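Local coordinates for uncharacterized protein (Bacteroides eggerthii, PDB 4FTD) that is of unknown function but, as a six-bladed beta-propeller joined to an immunoglobulin-like domain, may take part in carbohydrate metabolism, at residues T138-Y143 against L149-P154; H160-L165 against Y190-G195; N199-L204 against S277-V282; S213-Y218 against I261-N266; I217-T222 against N226-A231. One frame throughout, in Å; residues are numbered along the deposited sequence.

Interaction 1: residues T138-Y143 against L149-P154; sequences TRCASY and LVVSRP
The guanidinium groups of R139 and R153 meet with planes 81° apart: NE of R139 lies at the edge of the R153 group, 3.8 Å from its NH2. Water 3, in the R153 plane at its edge, accepts from NH2 of both arginines, weakly from R139, probably easing the closeness of like charges. R153 is bent at its third torsion (chi3 -76°), and this turns its head toward the extended R139, whose NE donates to N136 O; the ring of Y190 adds a cation-pi contact to R153. The backbones pair antiparallel. V151 N bonds to C140 O at 2.9 Å, and S142 and L149 exchange bonds, S142 N using an in-plane lone pair of L149 O. Water 2 accepts from R139 N and probably donates to V151 O. T138 packs CG2 on V150 CG1 at 3.7 Å, while its OG1 bonds to D132 O and water 1. The hairpin 138-143/147-152 forms one side of a four-stranded sheet: 163-166 follows 147-152, and A141 touches F432 of strand 426-435.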
# COMPACT_ATOMS: atom_id res chain seq x y z
N THR A 138 -20.75 11.88 5.56
CA THR A 138 -19.85 10.73 5.80
C THR A 138 -18.45 11.21 5.46
O THR A 138 -18.19 11.60 4.33
CB THR A 138 -20.18 9.54 4.85
OG1 THR A 138 -21.50 9.07 5.08
CG2 THR A 138 -19.17 8.39 5.07
N ARG A 139 -17.57 11.20 6.45
CA ARG A 139 -16.19 11.72 6.31
C ARG A 139 -15.12 10.69 6.58
O ARG A 139 -13.92 10.97 6.55
CB ARG A 139 -16.01 12.90 7.25
CG ARG A 139 -16.97 14.01 6.92
CD ARG A 139 -16.73 15.26 7.75
NE ARG A 139 -17.80 16.22 7.41
CZ ARG A 139 -17.82 17.49 7.82
NH1 ARG A 139 -16.85 17.97 8.55
NH2 ARG A 139 -18.83 18.27 7.51
N CYS A 140 -15.54 9.45 6.78
CA CYS A 140 -14.61 8.40 7.10
C CYS A 140 -15.10 7.02 6.72
O CYS A 140 -16.25 6.68 6.96
CB CYS A 140 -14.38 8.39 8.59
SG CYS A 140 -13.02 7.37 9.23
N ALA A 141 -14.18 6.23 6.21
CA ALA A 141 -14.35 4.82 5.93
C ALA A 141 -13.03 4.12 6.26
O ALA A 141 -11.96 4.72 6.23
CB ALA A 141 -14.78 4.59 4.45
N SER A 142 -13.11 2.84 6.64
CA SER A 142 -11.96 2.05 6.99
C SER A 142 -12.17 0.61 6.45
O SER A 142 -13.27 0.24 6.10
CB SER A 142 -11.77 2.07 8.52
OG SER A 142 -10.64 1.30 8.94
N TYR A 143 -11.09 -0.14 6.32
CA TYR A 143 -11.08 -1.47 5.68
C TYR A 143 -10.09 -2.37 6.36
O TYR A 143 -9.06 -1.92 6.77
CB TYR A 143 -10.73 -1.29 4.22
CG TYR A 143 -10.19 -2.50 3.46
CD1 TYR A 143 -8.81 -2.74 3.39
CD2 TYR A 143 -11.02 -3.33 2.73
CE1 TYR A 143 -8.29 -3.80 2.67
CE2 TYR A 143 -10.50 -4.38 1.97
CZ TYR A 143 -9.13 -4.60 1.96
OH TYR A 143 -8.60 -5.61 1.27
N LEU A 149 -15.94 -0.31 6.75
CA LEU A 149 -16.73 0.48 7.70
C LEU A 149 -16.99 1.84 7.06
O LEU A 149 -16.05 2.46 6.56
CB LEU A 149 -15.95 0.66 9.01
CG LEU A 149 -16.41 1.76 10.01
CD1 LEU A 149 -17.79 1.38 10.57
CD2 LEU A 149 -15.35 1.99 11.11
N VAL A 150 -18.27 2.26 7.03
CA VAL A 150 -18.68 3.55 6.51
C VAL A 150 -19.28 4.32 7.67
O VAL A 150 -20.23 3.85 8.29
CB VAL A 150 -19.70 3.42 5.39
CG1 VAL A 150 -20.05 4.82 4.92
CG2 VAL A 150 -19.12 2.53 4.28
N VAL A 151 -18.66 5.46 8.05
CA VAL A 151 -19.09 6.18 9.26
C VAL A 151 -20.07 7.25 8.77
O VAL A 151 -19.79 8.43 8.73
CB VAL A 151 -17.92 6.78 10.08
CG1 VAL A 151 -18.46 7.40 11.38
CG2 VAL A 151 -16.88 5.71 10.34
N SER A 152 -21.25 6.78 8.39
CA SER A 152 -22.26 7.67 7.87
C SER A 152 -23.16 8.25 8.98
O SER A 152 -23.59 7.56 9.86
CB SER A 152 -23.15 6.94 6.85
OG SER A 152 -23.66 5.75 7.39
N ARG A 153 -23.32 9.57 8.95
CA ARG A 153 -24.29 10.23 9.78
C ARG A 153 -25.57 10.28 8.91
O ARG A 153 -25.50 10.50 7.71
CB ARG A 153 -23.85 11.65 10.13
CG ARG A 153 -22.76 11.70 11.20
CD ARG A 153 -22.53 13.15 11.58
NE ARG A 153 -21.76 13.77 10.52
CZ ARG A 153 -21.92 15.01 10.03
NH1 ARG A 153 -22.88 15.83 10.45
NH2 ARG A 153 -21.12 15.42 9.05
N PRO A 154 -26.73 10.05 9.53
CA PRO A 154 -27.94 9.90 8.74
C PRO A 154 -28.41 11.21 8.08
O PRO A 154 -28.56 12.20 8.74
CB PRO A 154 -28.97 9.41 9.75
CG PRO A 154 -28.40 9.70 11.10
CD PRO A 154 -26.92 9.76 10.95
O HOH W 1 -24.10 10.03 5.35
O HOH W 2 -18.21 10.54 9.13
O HOH W 3 -21.61 17.67 7.52

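Interaction 2: residues H160-L165 against Y190-G195; sequences HTPHLL and YDYNMG
P162 and Y192 make the main contact, a CH-pi interaction in which the proline ring lies over one face of the tyrosine ring. Its CG sits 3.6 Å from the Y192 ring centroid and 21° off the normal, displaced toward the rim on the CE1 side. CD of P162 comes within 3.4 Å of Y192 CZ, putting two methylenes on the same face. Y192 chi1 is 30°, away from the staggered positions, and this turn sets the ring against P162. The second kind is a van der Waals contact at the phenol end, where the T161 methyl CG2 approaches Y192 OH at 3.7 Å. Polar support comes from within segment 160-165: H163 ND1 donates to T161 O at 2.9 Å with an N-H...O angle of 155°, tying the residues on each side of P162 together. L204 of strand 201-207 touches both P162 and Y192. With 121 Å² buried and the nearest CA atoms 8.5 Å apart, this is side-chain packing between two successive four-stranded antiparallel sheets, as expected between adjacent blades of a beta-propeller.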
# COMPACT_ATOMS: atom_id res chain seq x y z
N HIS A 160 -28.79 6.64 6.67
CA HIS A 160 -27.91 5.53 7.13
C HIS A 160 -27.08 5.95 8.34
O HIS A 160 -26.49 7.02 8.33
CB HIS A 160 -26.91 5.07 6.03
CG HIS A 160 -27.55 4.32 4.89
ND1 HIS A 160 -26.91 4.11 3.68
CD2 HIS A 160 -28.77 3.75 4.78
CE1 HIS A 160 -27.72 3.44 2.87
NE2 HIS A 160 -28.86 3.21 3.51
N THR A 161 -27.11 5.12 9.36
CA THR A 161 -26.18 5.24 10.52
C THR A 161 -24.94 4.37 10.18
O THR A 161 -24.88 3.71 9.15
CB THR A 161 -26.92 4.85 11.81
OG1 THR A 161 -27.46 3.56 11.62
CG2 THR A 161 -28.09 5.85 12.16
N PRO A 162 -23.88 4.43 11.02
CA PRO A 162 -22.64 3.74 10.67
C PRO A 162 -22.80 2.24 10.44
O PRO A 162 -23.57 1.57 11.16
CB PRO A 162 -21.73 4.05 11.87
CG PRO A 162 -22.25 5.38 12.37
CD PRO A 162 -23.75 5.28 12.20
N HIS A 163 -22.14 1.74 9.41
CA HIS A 163 -22.35 0.41 8.99
C HIS A 163 -21.14 -0.23 8.35
O HIS A 163 -20.20 0.44 8.01
CB HIS A 163 -23.54 0.36 8.01
CG HIS A 163 -23.38 1.23 6.80
ND1 HIS A 163 -23.57 2.60 6.86
CD2 HIS A 163 -23.09 0.93 5.50
CE1 HIS A 163 -23.43 3.09 5.63
NE2 HIS A 163 -23.10 2.11 4.79
N LEU A 164 -21.19 -1.55 8.29
CA LEU A 164 -20.20 -2.38 7.62
C LEU A 164 -20.77 -2.91 6.30
O LEU A 164 -21.97 -3.06 6.14
CB LEU A 164 -19.79 -3.54 8.53
CG LEU A 164 -19.22 -3.20 9.90
CD1 LEU A 164 -19.03 -4.48 10.71
CD2 LEU A 164 -17.93 -2.44 9.79
N LEU A 165 -19.87 -3.16 5.37
CA LEU A 165 -20.15 -3.78 4.09
C LEU A 165 -19.16 -4.94 4.02
O LEU A 165 -17.97 -4.77 4.18
CB LEU A 165 -19.89 -2.76 3.00
CG LEU A 165 -20.69 -1.45 2.96
CD1 LEU A 165 -20.08 -0.47 1.97
CD2 LEU A 165 -22.15 -1.73 2.55
N TYR A 190 -21.13 16.30 16.73
CA TYR A 190 -21.59 15.16 15.93
C TYR A 190 -21.48 13.95 16.81
O TYR A 190 -20.53 13.79 17.59
CB TYR A 190 -20.79 14.88 14.64
CG TYR A 190 -20.56 16.02 13.66
CD1 TYR A 190 -21.38 17.13 13.61
CD2 TYR A 190 -19.55 15.92 12.67
CE1 TYR A 190 -21.16 18.16 12.69
CE2 TYR A 190 -19.33 16.94 11.74
CZ TYR A 190 -20.15 18.07 11.76
OH TYR A 190 -19.94 19.13 10.87
N ASP A 191 -22.46 13.08 16.72
CA ASP A 191 -22.44 11.85 17.53
C ASP A 191 -21.25 10.94 17.18
O ASP A 191 -20.80 10.18 17.97
CB ASP A 191 -23.70 11.07 17.28
CG ASP A 191 -24.97 11.74 17.85
OD1 ASP A 191 -24.89 12.55 18.78
OD2 ASP A 191 -26.04 11.40 17.32
N TYR A 192 -20.90 10.93 15.90
CA TYR A 192 -19.75 10.20 15.37
C TYR A 192 -19.28 10.93 14.09
O TYR A 192 -20.04 11.63 13.43
CB TYR A 192 -20.01 8.73 15.15
CG TYR A 192 -21.45 8.44 14.81
CD1 TYR A 192 -21.92 8.66 13.53
CD2 TYR A 192 -22.32 7.98 15.78
CE1 TYR A 192 -23.25 8.48 13.22
CE2 TYR A 192 -23.69 7.75 15.47
CZ TYR A 192 -24.11 8.02 14.20
OH TYR A 192 -25.38 7.84 13.82
N ASN A 193 -18.02 10.71 13.78
CA ASN A 193 -17.35 11.36 12.68
C ASN A 193 -16.22 10.52 12.15
O ASN A 193 -16.30 10.07 11.02
CB ASN A 193 -16.88 12.73 13.10
CG ASN A 193 -16.46 13.62 11.91
OD1 ASN A 193 -17.19 13.67 10.93
ND2 ASN A 193 -15.32 14.33 12.01
N MSE A 194 -15.18 10.24 12.95
CA MSE A 194 -14.08 9.34 12.49
C MSE A 194 -14.31 7.96 13.08
O MSE A 194 -15.07 7.80 14.00
CB MSE A 194 -12.73 9.86 12.97
CG MSE A 194 -12.38 11.20 12.41
SE MSE A 194 -12.06 11.07 10.42
CE MSE A 194 -13.56 12.11 9.66
N GLY A 195 -13.60 6.97 12.56
CA GLY A 195 -13.60 5.65 13.18
C GLY A 195 -12.59 4.77 12.46
O GLY A 195 -11.94 5.22 11.52

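Interaction 3: residues N199-L204 against S277-V282; sequences NGHVYL and SGHKTV
H201 and H279 both hold CG anti to the carbonyl carbon (chi1 -48° and -52°), and these torsions bring their imidazoles together as an offset edge-to-face pair. The edge of H201 is directed at the face of H279, with centroids 5.2 Å apart and planes at 82°; the closest atoms are H201 NE2 and H279 CD2, at 3.7 Å. A polar contact adds to the ring pair. Y203 OH donates to H279 O at 2.6 Å, in the carbonyl plane and on a lone pair, fixing the backbone at a residue whose phi is positive (73°). N199 ND2 comes to the edge of the H279 ring, 3.8 Å from CD2, with amide and ring planes nearly perpendicular, but its hydrogen bond goes to D254 O. H201 ND1 is likewise committed to E221 O. H279 lies in the tight turn between strands 270-277 and 281-291, and it meets the start of strand 201-207 of the preceding sheet; Y219 of strand 215-220 touches H201, Y203 and H279.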
# COMPACT_ATOMS: atom_id res chain seq x y z
N ASN A 199 -8.21 -4.95 14.41
CA ASN A 199 -8.23 -6.24 15.12
C ASN A 199 -9.59 -6.87 15.10
O ASN A 199 -9.97 -7.57 16.01
CB ASN A 199 -7.72 -6.08 16.59
CG ASN A 199 -6.29 -5.54 16.67
OD1 ASN A 199 -5.43 -5.94 15.89
ND2 ASN A 199 -6.03 -4.65 17.64
N GLY A 200 -10.37 -6.63 14.06
CA GLY A 200 -11.74 -7.13 14.02
C GLY A 200 -12.76 -6.34 14.86
O GLY A 200 -13.90 -6.76 14.95
N HIS A 201 -12.34 -5.24 15.48
CA HIS A 201 -13.22 -4.40 16.29
C HIS A 201 -13.51 -3.10 15.56
O HIS A 201 -12.73 -2.66 14.73
CB HIS A 201 -12.52 -4.03 17.60
CG HIS A 201 -11.90 -5.20 18.28
ND1 HIS A 201 -12.60 -6.35 18.59
CD2 HIS A 201 -10.63 -5.42 18.69
CE1 HIS A 201 -11.79 -7.22 19.15
NE2 HIS A 201 -10.59 -6.68 19.25
N VAL A 202 -14.62 -2.47 15.92
CA VAL A 202 -14.95 -1.15 15.42
C VAL A 202 -14.74 -0.11 16.52
O VAL A 202 -15.10 -0.32 17.70
CB VAL A 202 -16.39 -1.08 14.91
CG1 VAL A 202 -16.69 0.33 14.40
CG2 VAL A 202 -16.59 -2.15 13.85
N TYR A 203 -14.10 0.99 16.13
CA TYR A 203 -13.98 2.16 16.96
C TYR A 203 -14.63 3.33 16.25
O TYR A 203 -14.38 3.52 15.07
CB TYR A 203 -12.52 2.53 17.12
CG TYR A 203 -11.70 1.54 17.92
CD1 TYR A 203 -11.19 0.37 17.33
CD2 TYR A 203 -11.46 1.75 19.26
CE1 TYR A 203 -10.47 -0.56 18.09
CE2 TYR A 203 -10.72 0.86 19.99
CZ TYR A 203 -10.22 -0.28 19.40
OH TYR A 203 -9.54 -1.22 20.15
N LEU A 204 -15.40 4.13 16.98
CA LEU A 204 -15.89 5.41 16.47
C LEU A 204 -15.60 6.50 17.49
O LEU A 204 -15.61 6.26 18.67
CB LEU A 204 -17.39 5.37 16.18
CG LEU A 204 -18.01 4.44 15.13
CD1 LEU A 204 -19.49 4.73 15.01
CD2 LEU A 204 -17.34 4.57 13.78
N SER A 277 -4.90 0.80 25.85
CA SER A 277 -4.32 -0.50 26.16
C SER A 277 -5.41 -1.54 26.30
O SER A 277 -6.56 -1.24 26.64
CB SER A 277 -3.51 -0.47 27.47
OG SER A 277 -4.34 -0.02 28.52
N GLY A 278 -5.04 -2.78 26.03
CA GLY A 278 -5.95 -3.91 26.10
C GLY A 278 -7.19 -3.70 25.26
O GLY A 278 -8.24 -4.13 25.64
N HIS A 279 -7.07 -3.00 24.13
CA HIS A 279 -8.14 -2.75 23.18
C HIS A 279 -9.21 -1.74 23.62
O HIS A 279 -9.77 -1.11 22.77
CB HIS A 279 -8.89 -4.02 22.73
CG HIS A 279 -8.01 -5.11 22.23
ND1 HIS A 279 -7.48 -6.06 23.08
CD2 HIS A 279 -7.61 -5.45 20.99
CE1 HIS A 279 -6.78 -6.93 22.37
NE2 HIS A 279 -6.83 -6.57 21.11
N LYS A 280 -9.53 -1.66 24.92
CA LYS A 280 -10.67 -0.90 25.40
C LYS A 280 -10.38 0.09 26.47
O LYS A 280 -11.30 0.78 26.88
CB LYS A 280 -11.67 -1.86 26.05
CG LYS A 280 -12.20 -2.93 25.15
CD LYS A 280 -12.81 -4.04 25.97
CE LYS A 280 -14.13 -3.65 26.55
NZ LYS A 280 -14.69 -4.83 27.29
N THR A 281 -9.16 0.13 27.02
CA THR A 281 -8.89 0.97 28.19
C THR A 281 -8.16 2.23 27.75
O THR A 281 -7.01 2.13 27.33
CB THR A 281 -8.03 0.22 29.23
OG1 THR A 281 -8.70 -0.98 29.59
CG2 THR A 281 -7.81 1.03 30.49
N VAL A 282 -8.82 3.38 27.84
CA VAL A 282 -8.26 4.68 27.46
C VAL A 282 -7.69 5.33 28.75
O VAL A 282 -8.42 5.61 29.68
CB VAL A 282 -9.31 5.55 26.77
CG1 VAL A 282 -8.83 6.97 26.50
CG2 VAL A 282 -9.75 4.89 25.46

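Interaction 4: residues S213-Y218 against I261-N266; sequences SPFKIY and IFFGDN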
# COMPACT_ATOMS: atom_id res chain seq x y z
N SER A 213 -18.25 20.17 24.94
CA SER A 213 -18.87 19.14 24.09
C SER A 213 -18.23 17.74 24.34
O SER A 213 -17.02 17.62 24.18
CB SER A 213 -18.68 19.56 22.64
OG SER A 213 -19.27 18.64 21.77
N PRO A 214 -19.03 16.71 24.69
CA PRO A 214 -18.43 15.39 24.94
C PRO A 214 -17.59 14.87 23.76
O PRO A 214 -18.02 14.92 22.60
CB PRO A 214 -19.64 14.50 25.18
CG PRO A 214 -20.72 15.42 25.67
CD PRO A 214 -20.50 16.68 24.89
N PHE A 215 -16.38 14.44 24.08
CA PHE A 215 -15.49 13.82 23.14
C PHE A 215 -15.40 12.34 23.47
O PHE A 215 -14.64 11.95 24.32
CB PHE A 215 -14.15 14.55 23.13
CG PHE A 215 -13.21 14.12 22.01
CD1 PHE A 215 -13.66 13.90 20.70
CD2 PHE A 215 -11.82 14.12 22.23
CE1 PHE A 215 -12.80 13.54 19.68
CE2 PHE A 215 -10.95 13.78 21.20
CZ PHE A 215 -11.43 13.51 19.93
N LYS A 216 -16.23 11.55 22.80
CA LYS A 216 -16.49 10.18 23.16
C LYS A 216 -15.90 9.24 22.16
O LYS A 216 -15.79 9.60 20.98
CB LYS A 216 -18.00 9.98 23.33
CG LYS A 216 -18.60 10.88 24.40
CD LYS A 216 -20.10 10.73 24.54
CE LYS A 216 -20.43 9.44 25.24
NZ LYS A 216 -21.89 9.26 25.25
N ILE A 217 -15.44 8.10 22.65
CA ILE A 217 -14.91 7.00 21.85
C ILE A 217 -15.71 5.76 22.23
O ILE A 217 -15.91 5.45 23.42
CB ILE A 217 -13.42 6.74 22.07
CG1 ILE A 217 -12.62 8.06 21.91
CG2 ILE A 217 -12.89 5.66 21.16
CD1 ILE A 217 -11.15 7.94 22.24
N TYR A 218 -16.19 5.10 21.19
CA TYR A 218 -16.99 3.92 21.28
C TYR A 218 -16.29 2.72 20.63
O TYR A 218 -15.53 2.87 19.66
CB TYR A 218 -18.28 4.16 20.53
CG TYR A 218 -19.11 5.33 21.07
CD1 TYR A 218 -18.90 6.62 20.59
CD2 TYR A 218 -20.10 5.12 22.04
CE1 TYR A 218 -19.69 7.69 21.02
CE2 TYR A 218 -20.88 6.18 22.50
CZ TYR A 218 -20.67 7.46 21.99
OH TYR A 218 -21.46 8.49 22.39
N ILE A 261 -4.28 7.02 20.00
CA ILE A 261 -5.11 7.64 19.01
C ILE A 261 -4.69 9.15 19.00
O ILE A 261 -4.66 9.83 20.04
CB ILE A 261 -6.59 7.50 19.31
CG1 ILE A 261 -6.93 6.04 19.62
CG2 ILE A 261 -7.40 8.04 18.09
CD1 ILE A 261 -8.23 5.80 20.39
N PHE A 262 -4.39 9.67 17.82
CA PHE A 262 -4.03 11.07 17.67
C PHE A 262 -5.23 11.82 17.10
O PHE A 262 -5.73 11.45 16.03
CB PHE A 262 -2.86 11.22 16.72
CG PHE A 262 -1.55 10.65 17.24
CD1 PHE A 262 -1.19 9.34 16.97
CD2 PHE A 262 -0.66 11.46 17.92
CE1 PHE A 262 0.03 8.85 17.40
CE2 PHE A 262 0.53 10.95 18.40
CZ PHE A 262 0.87 9.64 18.13
N PHE A 263 -5.59 12.93 17.74
CA PHE A 263 -6.72 13.76 17.32
C PHE A 263 -6.26 15.19 17.17
O PHE A 263 -5.98 15.87 18.17
CB PHE A 263 -7.82 13.72 18.33
CG PHE A 263 -8.49 12.38 18.53
CD1 PHE A 263 -9.39 11.87 17.61
CD2 PHE A 263 -8.28 11.69 19.71
CE1 PHE A 263 -10.09 10.70 17.88
CE2 PHE A 263 -8.97 10.56 20.00
CZ PHE A 263 -9.88 10.06 19.11
N GLY A 264 -6.16 15.68 15.95
CA GLY A 264 -5.74 17.09 15.76
C GLY A 264 -6.90 18.07 15.94
O GLY A 264 -8.00 17.79 15.52
N ASP A 265 -6.65 19.22 16.54
CA ASP A 265 -7.72 20.21 16.70
C ASP A 265 -8.03 20.84 15.35
O ASP A 265 -7.19 20.80 14.41
CB ASP A 265 -7.47 21.24 17.82
CG ASP A 265 -6.36 22.24 17.53
OD1 ASP A 265 -5.41 21.90 16.84
OD2 ASP A 265 -6.41 23.37 18.07
N ASN A 266 -9.24 21.41 15.25
CA ASN A 266 -9.69 21.99 14.00
C ASN A 266 -8.73 23.13 13.57
O ASN A 266 -8.38 23.20 12.39
CB ASN A 266 -11.11 22.49 14.11
CG ASN A 266 -11.60 23.08 12.82
OD1 ASN A 266 -11.44 24.25 12.58
ND2 ASN A 266 -12.16 22.26 11.98
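Strands 215-218 and 261-264 run roughly antiparallel at 147°, but their axes come no nearer than 11.9 Å, a spacing bridged by side chains rather than by backbone pairing. F215 and F263 form an edge-to-face pair: the centroids are 4.6 Å apart and the planes are inclined at 68°. F215 CZ points at the middle of the F263 face, 3.4 Å from F263 CG, and its CE2 rests on the CD2 side. F215 holds CG anti to the backbone N (chi1 -171°), which carries the ring edge across the gap. The opposite face of F263 is taken by CG2 of I261, leaving the ring sandwiched. I217 adds a second point of contact, its CD1 standing at the edge of the F263 ring, 4.0 Å from CZ, and meeting I261 CD1 tip to tip at 4.1 Å. Replacing F263 with an alanine would probably deprive the F215 edge of its aromatic face and open a gap between F215, I217 and I261. All four touching residues are buried, and they interleave the facing sides of two consecutive four-stranded sheets, an apolar interface of the kind that joins neighbouring blades in a beta-propeller.

Interaction 5: residues I217-T222 against N226-A231; sequences IYYWET and NPEVIA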
# COMPACT_ATOMS: atom_id res chain seq x y z
N ILE A 217 -15.44 8.10 22.65
CA ILE A 217 -14.91 7.00 21.85
C ILE A 217 -15.71 5.76 22.23
O ILE A 217 -15.91 5.45 23.42
CB ILE A 217 -13.42 6.74 22.07
CG1 ILE A 217 -12.62 8.06 21.91
CG2 ILE A 217 -12.89 5.66 21.16
CD1 ILE A 217 -11.15 7.94 22.24
N TYR A 218 -16.19 5.10 21.19
CA TYR A 218 -16.99 3.92 21.28
C TYR A 218 -16.29 2.72 20.63
O TYR A 218 -15.53 2.87 19.66
CB TYR A 218 -18.28 4.16 20.53
CG TYR A 218 -19.11 5.33 21.07
CD1 TYR A 218 -18.90 6.62 20.59
CD2 TYR A 218 -20.10 5.12 22.04
CE1 TYR A 218 -19.69 7.69 21.02
CE2 TYR A 218 -20.88 6.18 22.50
CZ TYR A 218 -20.67 7.46 21.99
OH TYR A 218 -21.46 8.49 22.39
N TYR A 219 -16.66 1.52 21.14
CA TYR A 219 -16.05 0.27 20.75
C TYR A 219 -17.10 -0.82 20.55
O TYR A 219 -18.01 -0.97 21.38
CB TYR A 219 -15.10 -0.16 21.90
CG TYR A 219 -14.44 -1.54 21.77
CD1 TYR A 219 -13.23 -1.70 21.11
CD2 TYR A 219 -14.96 -2.64 22.43
CE1 TYR A 219 -12.61 -2.94 21.04
CE2 TYR A 219 -14.35 -3.88 22.35
CZ TYR A 219 -13.17 -4.02 21.65
OH TYR A 219 -12.53 -5.23 21.56
N TRP A 220 -16.94 -1.59 19.47
CA TRP A 220 -17.73 -2.77 19.19
C TRP A 220 -16.79 -3.94 19.08
O TRP A 220 -15.88 -3.95 18.22
CB TRP A 220 -18.46 -2.63 17.84
CG TRP A 220 -19.64 -1.74 17.90
CD1 TRP A 220 -20.96 -2.11 17.96
CD2 TRP A 220 -19.63 -0.32 17.86
NE1 TRP A 220 -21.76 -1.01 18.01
CE2 TRP A 220 -20.97 0.12 17.93
CE3 TRP A 220 -18.61 0.65 17.80
CZ2 TRP A 220 -21.32 1.46 17.92
CZ3 TRP A 220 -18.96 1.99 17.78
CH2 TRP A 220 -20.30 2.38 17.84
N GLU A 221 -16.97 -4.92 19.95
CA GLU A 221 -16.13 -6.13 19.95
C GLU A 221 -16.26 -6.87 18.63
O GLU A 221 -15.27 -7.28 18.03
CB GLU A 221 -16.58 -7.04 21.12
CG GLU A 221 -15.81 -8.35 21.28
CD GLU A 221 -14.42 -8.20 21.86
OE1 GLU A 221 -14.16 -7.28 22.69
OE2 GLU A 221 -13.56 -9.03 21.50
N THR A 222 -17.50 -7.05 18.21
CA THR A 222 -17.85 -7.68 16.96
C THR A 222 -18.94 -6.81 16.29
O THR A 222 -19.58 -6.01 16.96
CB THR A 222 -18.49 -9.09 17.17
OG1 THR A 222 -19.84 -8.94 17.61
CG2 THR A 222 -17.72 -9.96 18.18
N ASN A 226 -23.23 -4.96 21.33
CA ASN A 226 -23.67 -3.68 21.88
C ASN A 226 -22.48 -2.75 21.85
O ASN A 226 -21.33 -3.21 22.02
CB ASN A 226 -24.12 -3.78 23.33
CG ASN A 226 -25.23 -4.80 23.54
OD1 ASN A 226 -26.09 -4.99 22.71
ND2 ASN A 226 -25.20 -5.45 24.67
N PRO A 227 -22.71 -1.45 21.65
CA PRO A 227 -21.64 -0.49 21.71
C PRO A 227 -21.13 -0.35 23.17
O PRO A 227 -21.92 -0.47 24.07
CB PRO A 227 -22.33 0.81 21.28
CG PRO A 227 -23.76 0.64 21.72
CD PRO A 227 -24.02 -0.80 21.44
N GLU A 228 -19.84 -0.08 23.37
CA GLU A 228 -19.30 0.26 24.68
C GLU A 228 -18.68 1.64 24.61
O GLU A 228 -17.90 1.91 23.70
CB GLU A 228 -18.23 -0.75 25.09
CG GLU A 228 -18.75 -2.17 25.19
CD GLU A 228 -17.66 -3.20 25.46
OE1 GLU A 228 -16.99 -3.05 26.51
OE2 GLU A 228 -17.47 -4.16 24.63
N VAL A 229 -19.02 2.52 25.54
CA VAL A 229 -18.35 3.80 25.64
C VAL A 229 -17.02 3.49 26.36
O VAL A 229 -17.05 2.99 27.47
CB VAL A 229 -19.13 4.83 26.46
CG1 VAL A 229 -18.48 6.19 26.26
CG2 VAL A 229 -20.62 4.80 26.08
N ILE A 230 -15.91 3.75 25.69
CA ILE A 230 -14.57 3.56 26.28
C ILE A 230 -13.87 4.87 26.66
O ILE A 230 -12.89 4.84 27.36
CB ILE A 230 -13.65 2.62 25.42
CG1 ILE A 230 -13.31 3.20 24.05
CG2 ILE A 230 -14.31 1.26 25.30
CD1 ILE A 230 -12.21 2.45 23.30
N ALA A 231 -14.40 6.01 26.21
CA ALA A 231 -13.89 7.32 26.65
C ALA A 231 -14.97 8.34 26.54
O ALA A 231 -15.83 8.28 25.64
CB ALA A 231 -12.71 7.77 25.81
O HOH W 4 -18.64 -4.25 22.17
O HOH W 5 -15.85 -6.41 24.77
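A beta hairpin carrying a classic bulge joins 217-222 to 226-231: I230 and A231 both face I217, whose O accepts from I230 N at 2.8 Å and A231 N at 3.2 Å. I217 N returns a bond to A231 O, and beyond the bulge Y219 and E228 form a hydrogen-bonded pair, with Y219 N to E228 O at 2.9 Å. Side chains follow this register. I217 CG2 meets I230 CG1, and I230 CG2 reaches Y219 CB, both at 3.8 Å. Y219 has CG anti to the backbone N (chi1 174°), which lays its ring beside E228, whose carboxylate stands nearly perpendicular to the ring (88°) with OE2 at the ring edge. Y219 OH donates to E221 OE1, and water 5 links that oxygen to E228 OE2; K280 supplies a salt bridge to E228 OE1, likely to offset the two nearby carboxylates. Near the turn P227 lies over one face of the W220 indole, its CB 3.6 Å from CZ2 and its CA 20° off the normal of the five-membered ring. W220 NE1 bonds to D181 O. Exchanging W220 for an alanine is likely to strip P227 of its aromatic platform and leave D181 O without this donor. Strand 228-233 is outermost in its sheet; strand 215-220 pairs on its other side with 201-207, while V282 of strand 281-291 touches I230 and A231.

Interactions 1 and 5 are hairpins within two successive four-stranded sheets, whereas 2, 3 and 4 join sheets. Interaction 2 links the sheet of interaction 1 to that of interaction 5; interactions 3 and 4 link the latter to the sheet made by 250-291. Along the chain interactions 1, 2 and 3 open in turn, and interactions 4 and 5 are nested in the loop closed by interaction 3, sharing I217 and Y218 on strand 215-220. Centres lie about 5 Å apart for interactions 1 and 2, about 8 Å for 3 and 5, and about 17 Å for 1 and 3. L204 packs against both V151 and P162. Together they sample the junctions between three successive sheets, consistent with consecutive propeller blades.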